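Local coordinates for putative amidohydrolase (Unidentified, PDB 3FEQ), which probably acts as a zinc-dependent prolidase of the amidohydrolase superfamily, hydrolysing dipeptides that end in proline, at residues Glu172-Ala177 and Ile214-Asp219; Asp202-Thr207 and Val297-Gln302; Pro272-Tyr277 and Glu306-Tyr311. All coordinates share one frame; numbering follows the deposited sequence.

In the fold
Contacts 1 and 3 are buried, whereas contact 2 is partly open to solvent and joins a loop to a short helix. Contact 1 packs two neighbouring outer helices of the barrel near a subunit interface; its nearest atoms are about 15 Å from those of contact 3. Contacts 2 and 3 lie with their centres 13 Å apart on one side of the chain, and they touch where Y277 meets V297, V300 and Q301. Chemistry follows place: contact 1 pairs aliphatic packing with an ion pair kept within one helix, contact 2 rests on a single isoleucine-valine meeting, and contact 3 is wholly apolar but flanked by polar residues that bond to the zinc-binding region.

Contact 1: Glu172-Ala177 and Ile214-Asp219; sequences EGVRLA and IRAIVD
V174 and I217 lay their side chains across each other at about a right angle where the two helices pass. CB of V174 sits 3.8 Å from CG1 of I217, while V174 CG2 is 4.3 Å from the methyl of A216. I217 brings CG1 to this spot by swinging it to the side of its own amide N, opposite the carbonyl carbon (chi1 -67°). R175, the next residue after V174, reaches across with the end of its chain: a bend at chi3 (-88°) sets NH2 3.9 Å from A216 CB, approached obliquely. NE of the same guanidinium forms a salt bridge to E172 OE2 at 3.0 Å, meeting the syn side of the carboxylate but tilted from its plane. E172 OE1 is hydrogen-bonded to V171 N of the second subunit, so the acid links this helix to that subunit. The helix axes approach to 8.6 Å and run in the same direction at 23° to each other, as expected of adjacent outer helices in a TIM barrel; I217 also rests on I189 and I191 of strand 189-192, which comes between the helices in the chain. No hydrogen bond or salt bridge passes between the segments; apolar packing joins them, and R175 NH2, 5.4 Å from D219 OD2 without contact, may feel a weak attraction.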
loop_
_atom_site.group_PDB
_atom_site.type_symbol
_atom_site.label_atom_id
_atom_site.label_comp_id
_atom_site.label_asym_id
_atom_site.label_seq_id
_atom_site.Cartn_x
_atom_site.Cartn_y
_atom_site.Cartn_z
ATOM N N GLU C 172 -0.728 10.321 -18.664
ATOM C CA GLU C 172 0.516 10.095 -17.965
ATOM C C GLU C 172 0.841 8.606 -17.957
ATOM O O GLU C 172 2.001 8.217 -18.101
ATOM C CB GLU C 172 0.472 10.669 -16.549
ATOM C CG GLU C 172 0.180 12.175 -16.489
ATOM C CD GLU C 172 1.273 13.056 -17.123
ATOM O OE1 GLU C 172 1.245 14.287 -16.906
ATOM O OE2 GLU C 172 2.162 12.534 -17.836
ATOM N N GLY C 173 -0.198 7.784 -17.871
ATOM C CA GLY C 173 -0.022 6.354 -17.774
ATOM C C GLY C 173 0.689 5.835 -18.996
ATOM O O GLY C 173 1.693 5.107 -18.876
ATOM N N VAL C 174 0.204 6.251 -20.169
ATOM C CA VAL C 174 0.794 5.789 -21.416
ATOM C C VAL C 174 2.202 6.357 -21.563
ATOM O O VAL C 174 3.126 5.674 -22.038
ATOM C CB VAL C 174 -0.086 6.085 -22.655
ATOM C CG1 VAL C 174 -1.392 5.306 -22.588
ATOM C CG2 VAL C 174 -0.352 7.577 -22.825
ATOM N N ARG C 175 2.390 7.566 -21.049
ATOM C CA ARG C 175 3.653 8.278 -21.248
ATOM C C ARG C 175 4.730 7.497 -20.539
ATOM O O ARG C 175 5.743 7.137 -21.136
ATOM C CB ARG C 175 3.583 9.685 -20.651
ATOM C CG ARG C 175 4.046 10.778 -21.592
ATOM C CD ARG C 175 4.578 11.979 -20.841
ATOM N NE ARG C 175 3.551 12.956 -20.484
ATOM C CZ ARG C 175 2.936 13.767 -21.345
ATOM N NH1 ARG C 175 2.047 14.654 -20.910
ATOM N NH2 ARG C 175 3.184 13.679 -22.640
ATOM N N LEU C 176 4.478 7.242 -19.254
ATOM C CA LEU C 176 5.280 6.362 -18.444
ATOM C C LEU C 176 5.454 4.979 -19.076
ATOM O O LEU C 176 6.587 4.528 -19.261
ATOM C CB LEU C 176 4.680 6.254 -17.047
ATOM C CG LEU C 176 5.484 5.416 -16.065
ATOM C CD1 LEU C 176 6.887 5.984 -15.904
ATOM C CD2 LEU C 176 4.756 5.394 -14.752
ATOM N N ALA C 177 4.368 4.333 -19.494
ATOM C CA ALA C 177 4.550 3.022 -20.159
ATOM C C ALA C 177 5.472 3.041 -21.381
ATOM O O ALA C 177 6.270 2.122 -21.556
ATOM C CB ALA C 177 3.240 2.374 -20.487
ATOM N N ILE C 214 -3.081 8.771 -27.540
ATOM C CA ILE C 214 -2.298 8.429 -28.730
ATOM C C ILE C 214 -1.197 9.443 -29.015
ATOM O O ILE C 214 -0.056 9.085 -29.295
ATOM C CB ILE C 214 -3.198 8.289 -29.974
ATOM C CG1 ILE C 214 -4.256 7.212 -29.728
ATOM C CG2 ILE C 214 -2.367 7.919 -31.195
ATOM C CD1 ILE C 214 -5.120 6.891 -30.938
ATOM N N ARG C 215 -1.546 10.718 -28.957
ATOM C CA ARG C 215 -0.591 11.745 -29.296
ATOM C C ARG C 215 0.546 11.817 -28.272
ATOM O O ARG C 215 1.698 11.987 -28.654
ATOM C CB ARG C 215 -1.291 13.084 -29.480
ATOM C CG ARG C 215 -0.625 13.980 -30.481
ATOM C CD ARG C 215 -1.328 15.326 -30.502
ATOM N NE ARG C 215 -2.771 15.162 -30.354
ATOM C CZ ARG C 215 -3.624 15.071 -31.370
ATOM N NH1 ARG C 215 -3.185 15.162 -32.621
ATOM N NH2 ARG C 215 -4.921 14.903 -31.131
ATOM N N ALA C 216 0.244 11.605 -26.992
ATOM C CA ALA C 216 1.307 11.482 -25.972
ATOM C C ALA C 216 2.263 10.319 -26.279
ATOM O O ALA C 216 3.477 10.496 -26.265
ATOM C CB ALA C 216 0.719 11.359 -24.572
ATOM N N ILE C 217 1.690 9.178 -26.665
ATOM C CA ILE C 217 2.431 7.969 -27.076
ATOM C C ILE C 217 3.374 8.212 -28.237
ATOM O O ILE C 217 4.522 7.760 -28.228
ATOM C CB ILE C 217 1.445 6.836 -27.512
ATOM C CG1 ILE C 217 0.641 6.324 -26.332
ATOM C CG2 ILE C 217 2.158 5.694 -28.190
ATOM C CD1 ILE C 217 -0.574 5.582 -26.759
ATOM N N VAL C 218 2.873 8.919 -29.245
ATOM C CA VAL C 218 3.635 9.229 -30.452
ATOM C C VAL C 218 4.815 10.106 -30.066
ATOM O O VAL C 218 5.948 9.806 -30.412
ATOM C CB VAL C 218 2.738 9.949 -31.499
ATOM C CG1 VAL C 218 3.564 10.625 -32.542
ATOM C CG2 VAL C 218 1.771 8.967 -32.167
ATOM N N ASP C 219 4.554 11.140 -29.276
ATOM C CA ASP C 219 5.610 12.043 -28.822
ATOM C C ASP C 219 6.736 11.303 -28.111
ATOM O O ASP C 219 7.894 11.458 -28.460
ATOM C CB ASP C 219 5.056 13.145 -27.911
ATOM C CG ASP C 219 4.082 14.079 -28.629
ATOM O OD1 ASP C 219 3.987 14.020 -29.876
ATOM O OD2 ASP C 219 3.406 14.878 -27.936
#

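Contact 2: Asp202-Thr207 and Val297-Gln302; sequences DPIANT and VASVQQ
I204 occupies the second position of a type I turn from P203 to N206, closed by a weak N206 N to P203 O bond, and its CA lies 9.0 Å from that of V300 in the weakly bonded helix 297-300. Its side chain leaves the backbone toward that helix, and an extended outer chain (chi2 -168°) carries CD1 away from the turn to meet V300 CG1 at 3.4 Å. The side chains run past each other in opposite senses, and the touch is between one methyl of each. S299 borders the same isoleucine: its OG, weakly hydrogen-bonded to K296 O, is 4.3 Å from I204 CD1, a loose contact. On the loop side, D202 OD1 accepts G196 N and also pairs with S199 OG, tying the loop back on itself; on the helix side, V300 O receives N253 ND2. Segment 202-207 lies in the loop after strand 189-192, of the kind that surrounds the active site in amidohydrolases; the side chain of V300, across from it, is about 10 Å from a zinc ion. Y233 of strand 228-234 lies against both I204 and V300, V300 also packs on Y277 of helix 274-282, and T207 rests on helix 235-243.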
loop_
_atom_site.group_PDB
_atom_site.type_symbol
_atom_site.label_atom_id
_atom_site.label_comp_id
_atom_site.label_asym_id
_atom_site.label_seq_id
_atom_site.Cartn_x
_atom_site.Cartn_y
_atom_site.Cartn_z
ATOM N N ASP C 202 -14.226 -6.435 -27.179
ATOM C CA ASP C 202 -14.290 -5.294 -28.098
ATOM C C ASP C 202 -14.727 -5.679 -29.506
ATOM O O ASP C 202 -14.011 -6.401 -30.203
ATOM C CB ASP C 202 -12.948 -4.552 -28.152
ATOM C CG ASP C 202 -11.752 -5.498 -28.135
ATOM O OD1 ASP C 202 -11.031 -5.576 -29.158
ATOM O OD2 ASP C 202 -11.531 -6.164 -27.096
ATOM N N PRO C 203 -15.914 -5.201 -29.926
ATOM C CA PRO C 203 -16.304 -5.265 -31.330
ATOM C C PRO C 203 -15.378 -4.437 -32.215
ATOM O O PRO C 203 -14.924 -3.356 -31.820
ATOM C CB PRO C 203 -17.717 -4.678 -31.331
ATOM C CG PRO C 203 -17.816 -3.904 -30.088
ATOM C CD PRO C 203 -16.971 -4.605 -29.094
ATOM N N ILE C 204 -15.110 -4.957 -33.408
ATOM C CA ILE C 204 -14.114 -4.391 -34.317
ATOM C C ILE C 204 -14.435 -2.958 -34.797
ATOM O O ILE C 204 -13.529 -2.169 -35.077
ATOM C CB ILE C 204 -13.839 -5.362 -35.504
ATOM C CG1 ILE C 204 -13.667 -4.594 -36.811
ATOM C CG2 ILE C 204 -14.959 -6.393 -35.628
ATOM C CD1 ILE C 204 -13.681 -5.457 -38.017
ATOM N N ALA C 205 -15.716 -2.601 -34.803
ATOM C CA ALA C 205 -16.156 -1.298 -35.303
ATOM C C ALA C 205 -15.664 -0.085 -34.511
ATOM O O ALA C 205 -15.562 1.013 -35.065
ATOM C CB ALA C 205 -17.683 -1.255 -35.442
ATOM N N ASN C 206 -15.371 -0.256 -33.226
ATOM C CA ASN C 206 -15.077 0.923 -32.412
ATOM C C ASN C 206 -13.625 1.184 -32.028
ATOM O O ASN C 206 -12.776 0.301 -32.099
ATOM C CB ASN C 206 -16.024 1.069 -31.219
ATOM C CG ASN C 206 -16.049 -0.149 -30.334
ATOM O OD1 ASN C 206 -16.997 -0.935 -30.374
ATOM N ND2 ASN C 206 -15.029 -0.291 -29.492
ATOM N N THR C 207 -13.363 2.426 -31.644
ATOM C CA THR C 207 -12.021 2.975 -31.572
ATOM C C THR C 207 -11.513 2.839 -30.155
ATOM O O THR C 207 -12.291 2.632 -29.233
ATOM C CB THR C 207 -12.051 4.463 -31.913
ATOM O OG1 THR C 207 -12.798 5.175 -30.905
ATOM C CG2 THR C 207 -12.696 4.670 -33.289
ATOM N N VAL C 297 -14.074 -13.020 -37.214
ATOM C CA VAL C 297 -13.114 -13.208 -38.305
ATOM C C VAL C 297 -13.772 -13.250 -39.696
ATOM O O VAL C 297 -13.116 -12.974 -40.702
ATOM C CB VAL C 297 -12.183 -14.440 -38.056
ATOM C CG1 VAL C 297 -12.826 -15.733 -38.536
ATOM C CG2 VAL C 297 -10.819 -14.237 -38.712
ATOM N N ALA C 298 -15.074 -13.544 -39.737
ATOM C CA ALA C 298 -15.817 -13.673 -40.995
ATOM C C ALA C 298 -15.785 -12.386 -41.828
ATOM O O ALA C 298 -15.628 -12.427 -43.053
ATOM C CB ALA C 298 -17.263 -14.106 -40.719
ATOM N N SER C 299 -15.867 -11.249 -41.144
ATOM C CA SER C 299 -16.100 -9.964 -41.795
ATOM C C SER C 299 -14.842 -9.323 -42.376
ATOM O O SER C 299 -14.895 -8.689 -43.427
ATOM C CB SER C 299 -16.782 -8.992 -40.825
ATOM O OG SER C 299 -15.940 -8.669 -39.733
ATOM N N VAL C 300 -13.720 -9.464 -41.680
ATOM C CA VAL C 300 -12.521 -8.695 -42.010
ATOM C C VAL C 300 -11.774 -9.212 -43.228
ATOM O O VAL C 300 -11.088 -8.448 -43.906
ATOM C CB VAL C 300 -11.539 -8.587 -40.824
ATOM C CG1 VAL C 300 -11.693 -7.261 -40.143
ATOM C CG2 VAL C 300 -11.747 -9.721 -39.837
ATOM N N GLN C 301 -11.917 -10.503 -43.511
ATOM C CA GLN C 301 -11.206 -11.130 -44.623
ATOM C C GLN C 301 -11.846 -10.783 -45.957
ATOM O O GLN C 301 -11.186 -10.840 -46.995
ATOM C CB GLN C 301 -11.178 -12.643 -44.447
ATOM C CG GLN C 301 -12.499 -13.219 -43.979
ATOM C CD GLN C 301 -12.700 -14.644 -44.424
ATOM O OE1 GLN C 301 -13.817 -15.158 -44.393
ATOM N NE2 GLN C 301 -11.620 -15.295 -44.848
ATOM N N GLN C 302 -13.140 -10.457 -45.912
ATOM C CA GLN C 302 -13.903 -10.037 -47.088
ATOM C C GLN C 302 -13.197 -8.875 -47.756
ATOM O O GLN C 302 -12.573 -9.031 -48.814
ATOM C CB GLN C 302 -15.321 -9.595 -46.690
ATOM C CG GLN C 302 -16.033 -10.509 -45.702
ATOM C CD GLN C 302 -16.258 -11.895 -46.253
ATOM O OE1 GLN C 302 -17.083 -12.091 -47.141
ATOM N NE2 GLN C 302 -15.516 -12.867 -45.734
#

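Contact 3: Pro272-Tyr277 and Glu306-Tyr311; sequences PTLVTY and ESLEIY
The pyrrolidine ring of P272 turns its CB and CG to L308, whose CD1 stands 3.8 Å from P272 CG and 3.9 Å from P272 CB; ring and leucine cross obliquely. Among the aromatic rings nearby, Y277 has T276 CG2 3.7 Å above the plane of one face, over its centre. The hydroxyl of Y311 is hydrogen-bonded to G252 O.

L274 and L308 reach toward each other, tip to tip. L274 CD1 comes 3.6 Å from L308 CD2 and 3.8 Å from L308 CD1, so both methyls of L308 are used: CD1 is shared between the proline and the leucine, CD2 is given to L274. In L274 the CG is turned away from the carbonyl carbon (chi1 -58°), and its outer chain is extended, which projects CD1 to the neighbouring helix.

In the amidohydrolase TIM barrel, P272 directly follows strand 269-271, at the end of a four-stranded parallel run of the barrel wall, and T273 leads into helix 274-282. Helix 302-314 carries L308 against this strand-to-helix junction. The contact thereby packs a later helix on the segment beside the metal site; the side chain of P272 is about 11 Å from a zinc ion. T273 OG1 is hydrogen-bonded to ND1 of H251, and T276 OG1 to the backbone O of D323. H251 and D323 bind different zinc ions, H251 with H231 and D323 with H65 and H67; both threonines are thus second-shell residues that would help hold these ligands in place. P272 also touches R339, and L274 touches I338, of helix 335-340, while N253 of strand 248-254 also touches L274.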
loop_
_atom_site.group_PDB
_atom_site.type_symbol
_atom_site.label_atom_id
_atom_site.label_comp_id
_atom_site.label_asym_id
_atom_site.label_seq_id
_atom_site.Cartn_x
_atom_site.Cartn_y
_atom_site.Cartn_z
ATOM N N PRO C 272 -0.753 -5.005 -44.056
ATOM C CA PRO C 272 -1.858 -5.966 -44.075
ATOM C C PRO C 272 -1.368 -7.320 -43.606
ATOM O O PRO C 272 -0.185 -7.615 -43.728
ATOM C CB PRO C 272 -2.227 -6.032 -45.552
ATOM C CG PRO C 272 -1.749 -4.708 -46.125
ATOM C CD PRO C 272 -0.470 -4.454 -45.394
ATOM N N THR C 273 -2.245 -8.126 -43.032
ATOM C CA THR C 273 -1.836 -9.450 -42.574
ATOM C C THR C 273 -2.837 -10.488 -43.030
ATOM O O THR C 273 -3.300 -11.302 -42.229
ATOM C CB THR C 273 -1.717 -9.536 -41.041
ATOM O OG1 THR C 273 -2.957 -9.147 -40.438
ATOM C CG2 THR C 273 -0.604 -8.647 -40.534
ATOM N N LEU C 274 -3.127 -10.482 -44.328
ATOM C CA LEU C 274 -4.252 -11.231 -44.880
ATOM C C LEU C 274 -4.231 -12.724 -44.561
ATOM O O LEU C 274 -5.271 -13.310 -44.266
ATOM C CB LEU C 274 -4.357 -10.994 -46.381
ATOM C CG LEU C 274 -4.519 -9.514 -46.753
ATOM C CD1 LEU C 274 -4.833 -9.358 -48.228
ATOM C CD2 LEU C 274 -5.594 -8.847 -45.908
ATOM N N VAL C 275 -3.042 -13.317 -44.553
ATOM C CA VAL C 275 -2.912 -14.749 -44.350
ATOM C C VAL C 275 -3.566 -15.243 -43.060
ATOM O O VAL C 275 -4.181 -16.303 -43.059
ATOM C CB VAL C 275 -1.446 -15.219 -44.460
ATOM C CG1 VAL C 275 -0.606 -14.704 -43.302
ATOM C CG2 VAL C 275 -1.365 -16.728 -44.564
ATOM N N THR C 276 -3.514 -14.444 -41.995
ATOM C CA THR C 276 -3.992 -14.899 -40.694
ATOM C C THR C 276 -5.490 -15.160 -40.688
ATOM O O THR C 276 -5.971 -16.043 -39.976
ATOM C CB THR C 276 -3.591 -13.956 -39.514
ATOM O OG1 THR C 276 -3.950 -14.576 -38.272
ATOM C CG2 THR C 276 -4.273 -12.587 -39.601
ATOM N N TYR C 277 -6.216 -14.410 -41.510
ATOM C CA TYR C 277 -7.664 -14.530 -41.554
ATOM C C TYR C 277 -8.107 -15.763 -42.340
ATOM O O TYR C 277 -9.126 -16.370 -42.021
ATOM C CB TYR C 277 -8.285 -13.254 -42.119
ATOM C CG TYR C 277 -7.800 -12.002 -41.421
ATOM C CD1 TYR C 277 -8.231 -11.684 -40.132
ATOM C CD2 TYR C 277 -6.898 -11.147 -42.039
ATOM C CE1 TYR C 277 -7.777 -10.542 -39.481
ATOM C CE2 TYR C 277 -6.441 -10.003 -41.396
ATOM C CZ TYR C 277 -6.885 -9.707 -40.122
ATOM O OH TYR C 277 -6.432 -8.575 -39.495
ATOM N N GLU C 306 -9.681 -6.692 -51.169
ATOM C CA GLU C 306 -10.132 -5.423 -51.735
ATOM C C GLU C 306 -9.283 -4.226 -51.294
ATOM O O GLU C 306 -8.955 -3.358 -52.106
ATOM C CB GLU C 306 -11.603 -5.194 -51.366
ATOM C CG GLU C 306 -12.353 -4.242 -52.282
ATOM C CD GLU C 306 -13.740 -3.886 -51.764
ATOM O OE1 GLU C 306 -14.044 -2.678 -51.685
ATOM O OE2 GLU C 306 -14.529 -4.799 -51.444
ATOM N N SER C 307 -8.914 -4.200 -50.017
ATOM C CA SER C 307 -8.254 -3.039 -49.413
ATOM C C SER C 307 -6.889 -2.807 -50.040
ATOM O O SER C 307 -6.444 -1.670 -50.192
ATOM C CB SER C 307 -8.084 -3.256 -47.908
ATOM O OG SER C 307 -7.254 -4.376 -47.653
ATOM N N LEU C 308 -6.232 -3.908 -50.388
ATOM C CA LEU C 308 -4.953 -3.883 -51.073
ATOM C C LEU C 308 -4.998 -2.928 -52.254
ATOM O O LEU C 308 -4.127 -2.068 -52.403
ATOM C CB LEU C 308 -4.596 -5.292 -51.539
ATOM C CG LEU C 308 -3.576 -6.062 -50.698
ATOM C CD1 LEU C 308 -3.727 -5.858 -49.188
ATOM C CD2 LEU C 308 -3.615 -7.538 -51.057
ATOM N N GLU C 309 -6.051 -3.053 -53.056
ATOM C CA GLU C 309 -6.219 -2.217 -54.232
ATOM C C GLU C 309 -6.383 -0.759 -53.873
ATOM O O GLU C 309 -5.778 0.107 -54.503
ATOM C CB GLU C 309 -7.409 -2.680 -55.055
ATOM C CG GLU C 309 -7.060 -3.790 -56.019
ATOM C CD GLU C 309 -8.271 -4.588 -56.442
ATOM O OE1 GLU C 309 -9.321 -3.971 -56.726
ATOM O OE2 GLU C 309 -8.170 -5.831 -56.497
ATOM N N ILE C 310 -7.184 -0.496 -52.848
ATOM C CA ILE C 310 -7.369 0.856 -52.343
ATOM C C ILE C 310 -6.041 1.483 -51.944
ATOM O O ILE C 310 -5.735 2.608 -52.351
ATOM C CB ILE C 310 -8.300 0.866 -51.138
ATOM C CG1 ILE C 310 -9.556 0.035 -51.444
ATOM C CG2 ILE C 310 -8.587 2.305 -50.712
ATOM C CD1 ILE C 310 -10.640 0.146 -50.414
ATOM N N TYR C 311 -5.242 0.728 -51.189
ATOM C CA TYR C 311 -3.920 1.178 -50.768
ATOM C C TYR C 311 -2.981 1.477 -51.941
ATOM O O TYR C 311 -2.257 2.479 -51.923
ATOM C CB TYR C 311 -3.282 0.154 -49.831
ATOM C CG TYR C 311 -3.903 0.117 -48.455
ATOM C CD1 TYR C 311 -4.134 1.291 -47.741
ATOM C CD2 TYR C 311 -4.234 -1.091 -47.854
ATOM C CE1 TYR C 311 -4.707 1.255 -46.479
ATOM C CE2 TYR C 311 -4.809 -1.133 -46.597
ATOM C CZ TYR C 311 -5.036 0.039 -45.915
ATOM O OH TYR C 311 -5.618 -0.001 -44.675
#